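PDB 6QSR: beta-hydroxyacyl-(Acyl-carrier-protein) dehydratase FabA/FabZ from Xenorhabdus doucetiae, which probably dehydrates 3-hydroxyacyl-ACP intermediates in the biosynthesis of aryl polyene pigments, working as part of a heterocomplex. Local coordinates for residues Y31-L41 / F78-V89. Numbering follows the deposited sequence.
Sequences YLPHEAPMVLL and FAIEMMAQAIGV. With NA (sodium ion), chain C.
The loop 31-41 arches over one side of the helix segment 78-89, its CA atoms coming nearest at one end, Tyr31 with Val89 (5.1 Å), and approaching at the other through Leu40 with Met82 (6.1 Å). Gln85 reaches from the helix into the arch. With CG beside its backbone N and the chain extended beyond (chi2 -174°), it carries its amide up to the loop backbone: Leu40 N donates to Gln85 OE1 at 2.7 Å, nearly straight (171°), whereas the bond from Gln85 NE2 to Met38 O is weak. Gln85 NE2 also donates to Glu81 OE2 one helical turn back (2.9 Å), on the anti side of the carboxylate, which fixes the rotation of the amide. The imidazole of His34 lies against the stem of this glutamine, Gln85 CG making a CH-pi contact over one face, 4.2 Å from the centroid. Phe33 of the partner chain of the dehydratase heterocomplex meets the His34 ring edge-to-face. Leu32 CD2 packs on the backbone of Gly88, which has no side chain to hold it off, 3.4 Å from Gly88 C. Leu41 lies along the helix, CD1 against Gln85 CB and Val89 CG2, CD2 against Met82 CB. Leu40 CD2 meets Phe78 CD1 at 4.0 Å. One water donates to both Tyr31 O and Gly88 O. Sodium, bound by Leu32 O, His34 O, Asp29 O and two waters, ties the loop together on its outer side. Loop and central hot-dog helix are thus joined chiefly by the Gln85 amide; His34 NE2 and Glu81 OE2 lie near each other without a hydrogen bond, and buried Leu40 O has no modelled partner.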
loop_
_atom_site.group_PDB
_atom_site.type_symbol
_atom_site.label_atom_id
_atom_site.label_comp_id
_atom_site.label_asym_id
_atom_site.label_seq_id
_atom_site.Cartn_x
_atom_site.Cartn_y
_atom_site.Cartn_z
ATOM N N TYR B 31 -13.780 -0.076 11.674
ATOM C CA TYR B 31 -14.298 -0.311 10.325
ATOM C C TYR B 31 -13.394 -1.182 9.425
ATOM O O TYR B 31 -13.784 -1.502 8.297
ATOM C CB TYR B 31 -14.550 1.034 9.633
ATOM C CG TYR B 31 -15.559 1.913 10.342
ATOM C CD1 TYR B 31 -16.923 1.612 10.303
ATOM C CD2 TYR B 31 -15.157 3.057 11.035
ATOM C CE1 TYR B 31 -17.856 2.420 10.941
ATOM C CE2 TYR B 31 -16.080 3.874 11.674
ATOM C CZ TYR B 31 -17.426 3.553 11.629
ATOM O OH TYR B 31 -18.331 4.368 12.269
ATOM N N LEU B 32 -12.207 -1.552 9.913
ATOM C CA LEU B 32 -11.210 -2.300 9.134
ATOM C C LEU B 32 -10.921 -3.678 9.718
ATOM O O LEU B 32 -10.936 -3.838 10.937
ATOM C CB LEU B 32 -9.892 -1.514 9.105
ATOM C CG LEU B 32 -9.966 -0.159 8.390
ATOM C CD1 LEU B 32 -8.710 0.657 8.647
ATOM C CD2 LEU B 32 -10.172 -0.380 6.906
ATOM N N PRO B 33 -10.601 -4.668 8.859
ATOM C CA PRO B 33 -10.044 -5.915 9.397
ATOM C C PRO B 33 -8.647 -5.705 10.011
ATOM O O PRO B 33 -8.244 -6.450 10.900
ATOM C CB PRO B 33 -9.990 -6.831 8.177
ATOM C CG PRO B 33 -9.913 -5.921 7.001
ATOM C CD PRO B 33 -10.612 -4.652 7.382
ATOM N N HIS B 34 -7.949 -4.672 9.532
ATOM C CA HIS B 34 -6.635 -4.240 10.023
ATOM C C HIS B 34 -6.662 -3.979 11.516
ATOM O O HIS B 34 -7.688 -3.550 12.054
ATOM C CB HIS B 34 -6.187 -2.923 9.353
ATOM C CG HIS B 34 -6.180 -2.956 7.855
ATOM N ND1 HIS B 34 -7.327 -3.122 7.109
ATOM C CD2 HIS B 34 -5.174 -2.788 6.965
ATOM C CE1 HIS B 34 -7.025 -3.080 5.823
ATOM N NE2 HIS B 34 -5.724 -2.887 5.711
ATOM N N GLU B 35 -5.533 -4.228 12.169
ATOM C CA GLU B 35 -5.315 -3.839 13.557
ATOM C C GLU B 35 -3.951 -3.172 13.685
ATOM O O GLU B 35 -3.065 -3.383 12.843
ATOM C CB GLU B 35 -5.399 -5.066 14.471
ATOM C CG GLU B 35 -6.802 -5.640 14.553
ATOM C CD GLU B 35 -6.927 -6.829 15.485
ATOM O OE1 GLU B 35 -5.914 -7.253 16.081
ATOM O OE2 GLU B 35 -8.061 -7.340 15.618
ATOM N N ALA B 36 -3.793 -2.353 14.728
ATOM C CA ALA B 36 -2.496 -1.737 15.064
ATOM C C ALA B 36 -1.402 -2.811 15.143
ATOM O O ALA B 36 -1.651 -3.872 15.719
ATOM C CB ALA B 36 -2.593 -0.986 16.394
ATOM N N PRO B 37 -0.206 -2.574 14.590
ATOM C CA PRO B 37 0.261 -1.284 14.055
ATOM C C PRO B 37 -0.052 -0.985 12.567
ATOM O O PRO B 37 0.444 0.020 12.043
ATOM C CB PRO B 37 1.781 -1.369 14.271
ATOM C CG PRO B 37 2.086 -2.828 14.137
ATOM C CD PRO B 37 0.888 -3.561 14.681
ATOM N N MET B 38 -0.872 -1.810 11.905
ATOM C CA MET B 38 -1.171 -1.650 10.471
ATOM C C MET B 38 -2.466 -0.890 10.143
ATOM O O MET B 38 -3.047 -1.087 9.074
ATOM C CB MET B 38 -1.159 -3.026 9.776
ATOM C CG MET B 38 0.240 -3.536 9.509
ATOM S SD MET B 38 1.202 -2.440 8.445
ATOM C CE MET B 38 0.168 -2.350 6.984
ATOM N N VAL B 39 -2.913 -0.014 11.044
ATOM C CA VAL B 39 -3.963 0.947 10.721
ATOM C C VAL B 39 -3.249 2.268 10.550
ATOM O O VAL B 39 -2.645 2.776 11.499
ATOM C CB VAL B 39 -5.022 1.054 11.827
ATOM C CG1 VAL B 39 -6.029 2.156 11.512
ATOM C CG2 VAL B 39 -5.719 -0.281 12.017
ATOM N N LEU B 40 -3.326 2.825 9.345
ATOM C CA LEU B 40 -2.584 4.025 8.988
ATOM C C LEU B 40 -3.499 5.254 8.839
ATOM O O LEU B 40 -3.140 6.207 8.168
ATOM C CB LEU B 40 -1.770 3.774 7.705
ATOM C CG LEU B 40 -0.431 3.056 7.921
ATOM C CD1 LEU B 40 -0.613 1.551 8.097
ATOM C CD2 LEU B 40 0.526 3.344 6.778
ATOM N N LEU B 41 -4.667 5.225 9.483
ATOM C CA LEU B 41 -5.562 6.384 9.557
ATOM C C LEU B 41 -5.925 6.607 11.017
ATOM O O LEU B 41 -5.863 5.680 11.819
ATOM C CB LEU B 41 -6.831 6.161 8.722
ATOM C CG LEU B 41 -6.650 5.724 7.267
ATOM C CD1 LEU B 41 -7.981 5.280 6.672
ATOM C CD2 LEU B 41 -6.045 6.854 6.453
ATOM N N PHE B 78 3.417 5.628 0.502
ATOM C CA PHE B 78 2.386 5.271 1.495
ATOM C C PHE B 78 0.989 5.867 1.217
ATOM O O PHE B 78 0.012 5.447 1.832
ATOM C CB PHE B 78 2.851 5.606 2.922
ATOM C CG PHE B 78 3.876 4.659 3.442
ATOM C CD1 PHE B 78 3.493 3.500 4.096
ATOM C CD2 PHE B 78 5.232 4.883 3.222
ATOM C CE1 PHE B 78 4.442 2.597 4.541
ATOM C CE2 PHE B 78 6.187 3.985 3.666
ATOM C CZ PHE B 78 5.793 2.836 4.333
ATOM N N ALA B 79 0.897 6.845 0.312
ATOM C CA ALA B 79 -0.381 7.320 -0.207
ATOM C C ALA B 79 -1.323 6.197 -0.663
ATOM O O ALA B 79 -2.529 6.257 -0.406
ATOM C CB ALA B 79 -0.151 8.308 -1.352
ATOM N N ILE B 80 -0.787 5.175 -1.329
ATOM C CA ILE B 80 -1.634 4.070 -1.781
ATOM C C ILE B 80 -2.259 3.292 -0.624
ATOM O O ILE B 80 -3.423 2.884 -0.722
ATOM C CB ILE B 80 -0.937 3.093 -2.759
ATOM C CG1 ILE B 80 0.303 2.428 -2.153
ATOM C CG2 ILE B 80 -0.576 3.830 -4.032
ATOM C CD1 ILE B 80 0.262 0.917 -2.160
ATOM N N GLU B 81 -1.512 3.123 0.468
ATOM C CA GLU B 81 -2.008 2.410 1.648
ATOM C C GLU B 81 -3.013 3.243 2.442
ATOM O O GLU B 81 -3.979 2.700 2.964
ATOM C CB GLU B 81 -0.859 1.976 2.568
ATOM C CG GLU B 81 -1.272 1.118 3.773
ATOM C CD GLU B 81 -1.911 -0.217 3.405
ATOM O OE1 GLU B 81 -1.764 -0.666 2.251
ATOM O OE2 GLU B 81 -2.565 -0.834 4.275
ATOM N N MET B 82 -2.778 4.546 2.560
ATOM C CA MET B 82 -3.753 5.424 3.193
ATOM C C MET B 82 -5.058 5.467 2.362
ATOM O O MET B 82 -6.151 5.361 2.911
ATOM C CB MET B 82 -3.164 6.819 3.427
ATOM C CG MET B 82 -2.028 6.852 4.460
ATOM S SD MET B 82 -1.399 8.519 4.761
ATOM C CE MET B 82 -0.455 8.749 3.262
ATOM N N MET B 83 -4.937 5.566 1.038
ATOM C CA MET B 83 -6.109 5.527 0.142
ATOM C C MET B 83 -6.842 4.187 0.179
ATOM O O MET B 83 -8.084 4.150 0.202
ATOM C CB MET B 83 -5.704 5.884 -1.286
ATOM C CG MET B 83 -5.434 7.365 -1.468
ATOM S SD MET B 83 -4.970 7.779 -3.164
ATOM C CE MET B 83 -3.208 7.575 -3.088
ATOM N N ALA B 84 -6.076 3.099 0.209
ATOM C CA ALA B 84 -6.635 1.753 0.305
ATOM C C ALA B 84 -7.440 1.579 1.584
ATOM O O ALA B 84 -8.567 1.054 1.555
ATOM C CB ALA B 84 -5.529 0.711 0.240
ATOM N N GLN B 85 -6.879 2.043 2.696
ATOM C CA GLN B 85 -7.564 1.935 3.981
ATOM C C GLN B 85 -8.803 2.813 4.065
ATOM O O GLN B 85 -9.773 2.413 4.690
ATOM C CB GLN B 85 -6.611 2.188 5.149
ATOM C CG GLN B 85 -5.682 1.008 5.361
ATOM C CD GLN B 85 -4.814 1.121 6.595
ATOM O OE1 GLN B 85 -5.151 1.821 7.554
ATOM N NE2 GLN B 85 -3.690 0.422 6.581
ATOM N N ALA B 86 -8.790 3.975 3.411
ATOM C CA ALA B 86 -9.988 4.806 3.320
ATOM C C ALA B 86 -11.127 4.066 2.616
ATOM O O ALA B 86 -12.274 4.149 3.048
ATOM C CB ALA B 86 -9.691 6.123 2.608
ATOM N N ILE B 87 -10.791 3.307 1.573
ATOM C CA ILE B 87 -11.760 2.482 0.856
ATOM C C ILE B 87 -12.261 1.389 1.803
ATOM O O ILE B 87 -13.458 1.069 1.818
ATOM C CB ILE B 87 -11.162 1.857 -0.440
ATOM C CG1 ILE B 87 -10.794 2.943 -1.460
ATOM C CG2 ILE B 87 -12.151 0.874 -1.074
ATOM C CD1 ILE B 87 -9.819 2.472 -2.524
ATOM N N GLY B 88 -11.340 0.820 2.580
ATOM C CA GLY B 88 -11.673 -0.132 3.642
ATOM C C GLY B 88 -12.660 0.392 4.673
ATOM O O GLY B 88 -13.569 -0.337 5.087
ATOM N N VAL B 89 -12.482 1.649 5.080
ATOM C CA VAL B 89 -13.397 2.318 6.008
ATOM C C VAL B 89 -14.784 2.453 5.365
ATOM O O VAL B 89 -15.792 2.145 6.006
ATOM C CB VAL B 89 -12.860 3.702 6.448
ATOM C CG1 VAL B 89 -13.928 4.514 7.180
ATOM C CG2 VAL B 89 -11.615 3.546 7.324
HETATM NA NA NA C . -9.765 -3.398 13.020
HETATM O O HOH W 1 -13.463 -2.895 5.901
HETATM O O HOH W 2 -9.114 -2.967 15.330
HETATM O O HOH W 3 -10.667 -5.266 13.807
#